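Local atomic coordinates of putative PadR-family transcriptional regulatory protein (Bacteroides fragilis, PDB entry 5H20), a protein that probably binds DNA through a winged helix-turn-helix domain and regulates transcription, as other PadR-family proteins do. Residues 24-29 with 34-39; 64-69 with 74-79. All blocks are in the same frame, centred on the assembly; numbering follows the deposited sequence.

Interaction 1 (24-29 with 34-39); sequences HKEPAY and IQKLKE. With GLC (alpha-D-glucopyranose), chain E.
Glu26 lies in the irregular loop that follows helix 5-23, and Lys36 reaches it from helix 30-39, where backbone bonds such as Lys38 N to Ile34 O (3.0 Å) mark the helical segment. Lys36 leaves the helix with CG anti to its carbonyl carbon (chi1 -77°) and stays extended to its end, which carries the ammonium across to the loop. There NZ makes a salt bridge with Glu26 OE1 at 3.1 Å, approaching from above the carboxylate plane; the two side chains cross at about a right angle. A water ties the same ammonium to the loop backbone: Lys36 NZ donates to it at 2.7 Å, and it donates in turn to Glu26 O at 3.0 Å. One lysine thus grips both the carboxylate and, through water, the carbonyl of a single residue, in a small contact at the surface. Farther along the loop, Tyr29 holds the N-cap position of helix 30-39, and its CB lies 3.4 Å from O2 of the bound glucopyranose. The Lys36 side chain also touches Leu22 of helix 5-23. The tie pins the loop between helices 5-23 and 30-39 to the second of them, in what is consistent with the winged helix-turn-helix domain of the PadR family.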
loop_
_atom_site.group_PDB
_atom_site.type_symbol
_atom_site.label_atom_id
_atom_site.label_comp_id
_atom_site.label_asym_id
_atom_site.label_seq_id
_atom_site.Cartn_x
_atom_site.Cartn_y
_atom_site.Cartn_z
ATOM N N HIS A 24 -10.521 13.207 1.116
ATOM C CA HIS A 24 -11.710 12.628 1.751
ATOM C C HIS A 24 -12.602 13.648 2.455
ATOM O O HIS A 24 -13.824 13.490 2.452
ATOM C CB HIS A 24 -11.345 11.434 2.651
ATOM C CG HIS A 24 -11.501 11.678 4.122
ATOM N ND1 HIS A 24 -12.681 11.440 4.796
ATOM C CD2 HIS A 24 -10.619 12.118 5.050
ATOM C CE1 HIS A 24 -12.524 11.736 6.074
ATOM N NE2 HIS A 24 -11.283 12.150 6.255
ATOM N N LYS A 25 -12.004 14.684 3.042
ATOM C CA LYS A 25 -12.799 15.733 3.683
ATOM C C LYS A 25 -13.045 16.914 2.750
ATOM O O LYS A 25 -14.178 17.392 2.644
ATOM C CB LYS A 25 -12.177 16.183 5.005
ATOM C CG LYS A 25 -13.201 16.525 6.074
ATOM C CD LYS A 25 -12.635 16.264 7.459
ATOM C CE LYS A 25 -13.695 16.373 8.540
ATOM N NZ LYS A 25 -13.127 16.028 9.874
ATOM N N GLU A 26 -11.989 17.364 2.073
ATOM C CA GLU A 26 -12.072 18.518 1.192
ATOM C C GLU A 26 -11.718 18.172 -0.252
ATOM O O GLU A 26 -10.697 17.517 -0.489
ATOM C CB GLU A 26 -11.161 19.642 1.693
ATOM C CG GLU A 26 -11.772 20.524 2.776
ATOM C CD GLU A 26 -10.841 21.643 3.237
ATOM O OE1 GLU A 26 -9.719 21.790 2.677
ATOM O OE2 GLU A 26 -11.238 22.390 4.168
ATOM N N PRO A 27 -12.555 18.619 -1.223
ATOM C CA PRO A 27 -12.114 18.618 -2.618
ATOM C C PRO A 27 -10.962 19.613 -2.794
ATOM O O PRO A 27 -10.816 20.527 -1.978
ATOM C CB PRO A 27 -13.356 19.073 -3.385
ATOM C CG PRO A 27 -14.167 19.851 -2.394
ATOM C CD PRO A 27 -13.929 19.153 -1.083
ATOM N N ALA A 28 -10.142 19.426 -3.827
ATOM C CA ALA A 28 -8.918 20.221 -3.982
ATOM C C ALA A 28 -8.335 20.196 -5.390
ATOM O O ALA A 28 -8.511 19.223 -6.126
ATOM C CB ALA A 28 -7.864 19.766 -2.976
ATOM N N TYR A 29 -7.664 21.292 -5.746
ATOM C CA TYR A 29 -6.783 21.351 -6.904
ATOM C C TYR A 29 -5.521 20.562 -6.559
ATOM O O TYR A 29 -5.150 20.441 -5.377
ATOM C CB TYR A 29 -6.407 22.806 -7.246
ATOM C CG TYR A 29 -7.565 23.760 -7.559
ATOM C CD1 TYR A 29 -8.272 23.678 -8.770
ATOM C CD2 TYR A 29 -7.928 24.762 -6.656
ATOM C CE1 TYR A 29 -9.314 24.556 -9.057
ATOM C CE2 TYR A 29 -8.972 25.642 -6.934
ATOM C CZ TYR A 29 -9.653 25.536 -8.137
ATOM O OH TYR A 29 -10.687 26.396 -8.410
ATOM N N ILE A 34 -0.462 19.276 -3.268
ATOM C CA ILE A 34 0.982 19.550 -3.178
ATOM C C ILE A 34 1.288 20.388 -1.928
ATOM O O ILE A 34 2.230 20.070 -1.189
ATOM C CB ILE A 34 1.547 20.199 -4.483
ATOM C CG1 ILE A 34 1.505 19.188 -5.642
ATOM C CG2 ILE A 34 2.977 20.745 -4.288
ATOM C CD1 ILE A 34 1.510 19.820 -7.046
ATOM N N GLN A 35 0.464 21.408 -1.686
ATOM C CA GLN A 35 0.627 22.321 -0.553
ATOM C C GLN A 35 0.396 21.650 0.806
ATOM O O GLN A 35 1.118 21.931 1.766
ATOM C CB GLN A 35 -0.298 23.530 -0.708
ATOM C CG GLN A 35 0.411 24.868 -0.580
ATOM C CD GLN A 35 0.591 25.326 0.857
ATOM O OE1 GLN A 35 1.699 25.296 1.391
ATOM N NE2 GLN A 35 -0.503 25.770 1.485
ATOM N N LYS A 36 -0.611 20.775 0.879
ATOM C CA LYS A 36 -0.933 20.047 2.120
ATOM C C LYS A 36 0.126 19.006 2.452
ATOM O O LYS A 36 0.394 18.729 3.629
ATOM C CB LYS A 36 -2.320 19.407 2.036
ATOM C CG LYS A 36 -3.452 20.405 2.230
ATOM C CD LYS A 36 -4.799 19.767 1.973
ATOM C CE LYS A 36 -5.924 20.772 2.158
ATOM N NZ LYS A 36 -7.229 20.068 2.202
ATOM N N LEU A 37 0.717 18.443 1.399
ATOM C CA LEU A 37 1.883 17.597 1.497
ATOM C C LEU A 37 3.098 18.374 2.033
ATOM O O LEU A 37 3.840 17.848 2.862
ATOM C CB LEU A 37 2.182 16.934 0.140
ATOM C CG LEU A 37 1.245 15.802 -0.327
ATOM C CD1 LEU A 37 1.325 15.611 -1.830
ATOM C CD2 LEU A 37 1.519 14.481 0.376
ATOM N N LYS A 38 3.281 19.617 1.567
ATOM C CA LYS A 38 4.374 20.501 2.010
ATOM C C LYS A 38 4.323 20.761 3.518
ATOM O O LYS A 38 5.357 20.705 4.201
ATOM C CB LYS A 38 4.366 21.819 1.215
ATOM C CG LYS A 38 5.494 22.801 1.527
ATOM C CD LYS A 38 6.759 22.481 0.749
ATOM C CE LYS A 38 7.844 23.514 1.009
ATOM N NZ LYS A 38 9.136 23.082 0.411
ATOM N N GLU A 39 3.115 21.030 4.015
ATOM C CA GLU A 39 2.814 21.178 5.440
ATOM C C GLU A 39 3.102 19.912 6.245
ATOM O O GLU A 39 3.403 19.994 7.434
ATOM C CB GLU A 39 1.345 21.577 5.630
ATOM C CG GLU A 39 1.060 23.058 5.432
ATOM C CD GLU A 39 -0.411 23.354 5.184
ATOM O OE1 GLU A 39 -1.284 22.861 5.941
ATOM O OE2 GLU A 39 -0.701 24.096 4.223
HETATM C C1 GLC E . -3.747 23.605 -11.390
HETATM C C2 GLC E . -4.419 22.650 -10.402
HETATM C C3 GLC E . -4.610 21.221 -10.928
HETATM C C4 GLC E . -4.733 21.078 -12.449
HETATM C C5 GLC E . -3.716 21.920 -13.237
HETATM C C6 GLC E . -4.360 22.523 -14.488
HETATM O O1 GLC E . -2.847 24.443 -10.657
HETATM O O2 GLC E . -3.634 22.585 -9.207
HETATM O O3 GLC E . -5.761 20.637 -10.307
HETATM O O4 GLC E . -4.540 19.699 -12.798
HETATM O O5 GLC E . -3.029 22.918 -12.437
HETATM O O6 GLC E . -4.531 21.499 -15.479
HETATM O O HOH W 1 -7.876 18.437 0.159
#

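Interaction 2 (64-69 with 74-79). With GLC (alpha-D-glucopyranose), chain E; PO4 (phosphate ion), chain D.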
loop_
_atom_site.group_PDB
_atom_site.type_symbol
_atom_site.label_atom_id
_atom_site.label_comp_id
_atom_site.label_asym_id
_atom_site.label_seq_id
_atom_site.Cartn_x
_atom_site.Cartn_y
_atom_site.Cartn_z
ATOM N N TYR A 64 -13.310 14.804 -11.405
ATOM C CA TYR A 64 -13.038 16.228 -11.418
ATOM C C TYR A 64 -14.029 17.015 -12.276
ATOM O O TYR A 64 -14.753 16.456 -13.117
ATOM C CB TYR A 64 -11.562 16.518 -11.811
ATOM C CG TYR A 64 -11.233 16.214 -13.251
ATOM C CD1 TYR A 64 -11.588 17.099 -14.282
ATOM C CD2 TYR A 64 -10.567 15.036 -13.594
ATOM C CE1 TYR A 64 -11.295 16.810 -15.609
ATOM C CE2 TYR A 64 -10.272 14.747 -14.914
ATOM C CZ TYR A 64 -10.638 15.629 -15.913
ATOM O OH TYR A 64 -10.331 15.312 -17.214
ATOM N N GLU A 65 -14.047 18.320 -12.029
ATOM C CA GLU A 65 -14.723 19.288 -12.878
ATOM C C GLU A 65 -13.736 20.410 -13.201
ATOM O O GLU A 65 -12.834 20.716 -12.406
ATOM C CB GLU A 65 -16.021 19.801 -12.240
ATOM C CG GLU A 65 -16.107 19.700 -10.719
ATOM C CD GLU A 65 -17.531 19.631 -10.180
ATOM O OE1 GLU A 65 -18.512 19.956 -10.904
ATOM O OE2 GLU A 65 -17.668 19.230 -8.994
ATOM N N TRP A 66 -13.860 20.967 -14.398
ATOM C CA TRP A 66 -13.007 22.071 -14.828
ATOM C C TRP A 66 -13.501 23.397 -14.230
ATOM O O TRP A 66 -14.691 23.711 -14.296
ATOM C CB TRP A 66 -12.989 22.168 -16.350
ATOM C CG TRP A 66 -12.360 21.003 -17.040
ATOM C CD1 TRP A 66 -13.000 19.932 -17.596
ATOM C CD2 TRP A 66 -10.956 20.796 -17.264
ATOM N NE1 TRP A 66 -12.085 19.072 -18.149
ATOM C CE2 TRP A 66 -10.822 19.576 -17.962
ATOM C CE3 TRP A 66 -9.800 21.528 -16.945
ATOM C CZ2 TRP A 66 -9.568 19.061 -18.353
ATOM C CZ3 TRP A 66 -8.548 21.026 -17.340
ATOM C CH2 TRP A 66 -8.447 19.804 -18.039
ATOM N N VAL A 67 -12.578 24.141 -13.625
ATOM C CA VAL A 67 -12.833 25.490 -13.151
ATOM C C VAL A 67 -12.321 26.417 -14.251
ATOM O O VAL A 67 -11.126 26.463 -14.543
ATOM C CB VAL A 67 -12.171 25.766 -11.772
ATOM C CG1 VAL A 67 -12.294 27.236 -11.383
ATOM C CG2 VAL A 67 -12.782 24.885 -10.686
ATOM N N GLU A 68 -13.253 27.137 -14.870
ATOM C CA GLU A 68 -12.980 27.952 -16.056
ATOM C C GLU A 68 -12.955 29.418 -15.673
ATOM O O GLU A 68 -13.848 29.903 -14.964
ATOM C CB GLU A 68 -14.039 27.698 -17.135
ATOM C CG GLU A 68 -14.129 26.247 -17.621
ATOM C CD GLU A 68 -13.263 25.967 -18.841
ATOM O OE1 GLU A 68 -13.222 26.849 -19.742
ATOM O OE2 GLU A 68 -12.644 24.862 -18.909
ATOM N N SER A 69 -11.924 30.113 -16.143
ATOM C CA SER A 69 -11.679 31.514 -15.795
ATOM C C SER A 69 -11.289 32.312 -17.039
ATOM O O SER A 69 -11.110 31.750 -18.119
ATOM C CB SER A 69 -10.591 31.589 -14.704
ATOM O OG SER A 69 -9.801 32.773 -14.774
ATOM N N PRO A 74 -7.885 26.580 -17.540
ATOM C CA PRO A 74 -8.797 25.687 -16.799
ATOM C C PRO A 74 -8.055 24.787 -15.811
ATOM O O PRO A 74 -7.008 24.216 -16.145
ATOM C CB PRO A 74 -9.428 24.829 -17.902
ATOM C CG PRO A 74 -9.321 25.658 -19.140
ATOM C CD PRO A 74 -8.027 26.411 -19.007
ATOM N N ARG A 75 -8.597 24.677 -14.602
ATOM C CA ARG A 75 -7.970 23.913 -13.534
ATOM C C ARG A 75 -8.888 22.757 -13.149
ATOM O O ARG A 75 -10.111 22.923 -13.110
ATOM C CB ARG A 75 -7.701 24.810 -12.326
ATOM C CG ARG A 75 -6.840 26.037 -12.613
ATOM C CD ARG A 75 -6.713 26.911 -11.376
ATOM N NE ARG A 75 -5.799 26.311 -10.412
ATOM C CZ ARG A 75 -5.804 26.526 -9.097
ATOM N NH1 ARG A 75 -6.680 27.357 -8.540
ATOM N NH2 ARG A 75 -4.916 25.901 -8.330
ATOM N N LYS A 76 -8.297 21.590 -12.911
ATOM C CA LYS A 76 -9.034 20.395 -12.520
ATOM C C LYS A 76 -9.313 20.460 -11.021
ATOM O O LYS A 76 -8.420 20.686 -10.206
ATOM C CB LYS A 76 -8.264 19.121 -12.878
ATOM C CG LYS A 76 -8.236 18.751 -14.363
ATOM C CD LYS A 76 -7.253 17.612 -14.580
ATOM C CE LYS A 76 -7.051 17.274 -16.053
ATOM N NZ LYS A 76 -7.489 15.898 -16.424
ATOM N N TYR A 77 -10.581 20.315 -10.659
ATOM C CA TYR A 77 -10.953 20.388 -9.255
ATOM C C TYR A 77 -11.467 19.022 -8.845
ATOM O O TYR A 77 -12.516 18.564 -9.298
ATOM C CB TYR A 77 -11.926 21.540 -9.015
ATOM C CG TYR A 77 -12.197 21.901 -7.569
ATOM C CD1 TYR A 77 -11.220 22.515 -6.773
ATOM C CD2 TYR A 77 -13.468 21.678 -7.006
ATOM C CE1 TYR A 77 -11.491 22.867 -5.453
ATOM C CE2 TYR A 77 -13.742 22.022 -5.689
ATOM C CZ TYR A 77 -12.752 22.613 -4.919
ATOM O OH TYR A 77 -13.011 22.955 -3.617
ATOM N N TYR A 78 -10.674 18.365 -8.012
ATOM C CA TYR A 78 -10.804 16.943 -7.753
ATOM C C TYR A 78 -11.561 16.702 -6.469
ATOM O O TYR A 78 -11.397 17.432 -5.494
ATOM C CB TYR A 78 -9.413 16.310 -7.609
ATOM C CG TYR A 78 -8.581 16.137 -8.860
ATOM C CD1 TYR A 78 -8.685 14.975 -9.639
ATOM C CD2 TYR A 78 -7.616 17.095 -9.223
ATOM C CE1 TYR A 78 -7.900 14.789 -10.768
ATOM C CE2 TYR A 78 -6.811 16.912 -10.346
ATOM C CZ TYR A 78 -6.956 15.759 -11.114
ATOM O OH TYR A 78 -6.156 15.552 -12.223
ATOM N N LYS A 79 -12.369 15.651 -6.480
ATOM C CA LYS A 79 -13.008 15.140 -5.276
ATOM C C LYS A 79 -12.901 13.619 -5.243
ATOM O O LYS A 79 -12.702 12.976 -6.278
ATOM C CB LYS A 79 -14.464 15.604 -5.181
ATOM C CG LYS A 79 -15.375 15.005 -6.247
ATOM C CD LYS A 79 -16.836 15.345 -6.025
ATOM C CE LYS A 79 -17.708 14.287 -6.681
ATOM N NZ LYS A 79 -19.164 14.488 -6.384
HETATM C C1 GLC E . -3.747 23.605 -11.390
HETATM C C2 GLC E . -4.419 22.650 -10.402
HETATM C C3 GLC E . -4.610 21.221 -10.928
HETATM C C4 GLC E . -4.733 21.078 -12.449
HETATM C C5 GLC E . -3.716 21.920 -13.237
HETATM C C6 GLC E . -4.360 22.523 -14.488
HETATM O O1 GLC E . -2.847 24.443 -10.657
HETATM O O2 GLC E . -3.634 22.585 -9.207
HETATM O O3 GLC E . -5.761 20.637 -10.307
HETATM O O4 GLC E . -4.540 19.699 -12.798
HETATM O O5 GLC E . -3.029 22.918 -12.437
HETATM O O6 GLC E . -4.531 21.499 -15.479
HETATM P P PO4 D . -6.537 27.779 -4.531
HETATM O O1 PO4 D . -7.509 28.612 -5.335
HETATM O O2 PO4 D . -5.749 26.883 -5.456
HETATM O O3 PO4 D . -7.291 26.932 -3.532
HETATM O O4 PO4 D . -5.583 28.689 -3.795
HETATM O O HOH W 2 -15.031 18.236 -7.739
#
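The two strands of the beta hairpin, the wing of a PadR-type winged helix domain, pair antiparallel here. Glu65 with Tyr77 (Tyr77 N to Glu65 O, 2.9 Å) and Val67 with Arg75 are hydrogen-bonded pairs; in the latter Val67 N meets Arg75 O at 2.8 Å, nearly straight (173°) and in the carbonyl plane. Tyr64, Trp66, Lys76 and Tyr78 share one face of the sheet. The aliphatic part of Lys76 lies against both aromatic neighbours: its CG sits 3.9 Å from the centroid of the Tyr64 ring, over that ring's face, and likewise over the six-membered ring of Trp66. A bend at the last torsion (chi4 -117°) brings Lys76 NZ to Tyr64 OH in a weak hydrogen bond. Tyr64 also turns its edge toward the face of Tyr78, an offset edge-to-face pair with planes at 64°, while its CB makes a CH-pi contact over the Tyr78 ring. Nearer the turn, Pro74 CB packs 3.5 Å from Trp66 CE3. On the other face Val67 CG2 touches Tyr77 CB, and a water bridges Glu65 OE2 to Tyr77 O. Arg75, bent at chi3, sends its guanidinium to the sugar and to a phosphate ion, probably from the crystallisation liquor: NH2 donates to phosphate O2 (3.1 Å) and weakly to glucopyranose O1, and NH1 also bonds phosphate O2. The sugar's O3 donates to Lys76 O at 2.7 Å. A lysine chain packed into the corner between Tyr64 and Trp66 lies on one face of a two-stranded wing whose 75-80 strand borders the sugar pocket, as in the winged helix-turn-helix fold.

In the fold
Interactions 1 and 2 follow one another along the chain, and their centres lie about 15 Å apart. The 24-29 loop joins them by running beside strand 75-80: Ala28 N and Tyr78 O, 2.9 Å apart, probably form a hydrogen bond that sets the loop against the wing. Next along, Tyr29 makes a cation-pi contact with Arg75, its CE2 lying 3.3 Å from Arg75 NH1, and meets the Tyr77 ring edge-to-face. Both contacts border the glucopyranose pocket: Tyr29 comes from interaction 1, and Pro74, Arg75, Lys76 and Tyr78 from interaction 2. Backbone N atoms of Ala30 and Ser31 also bond the sugar, which thus sits between the start of helix 30-39 and the hairpin.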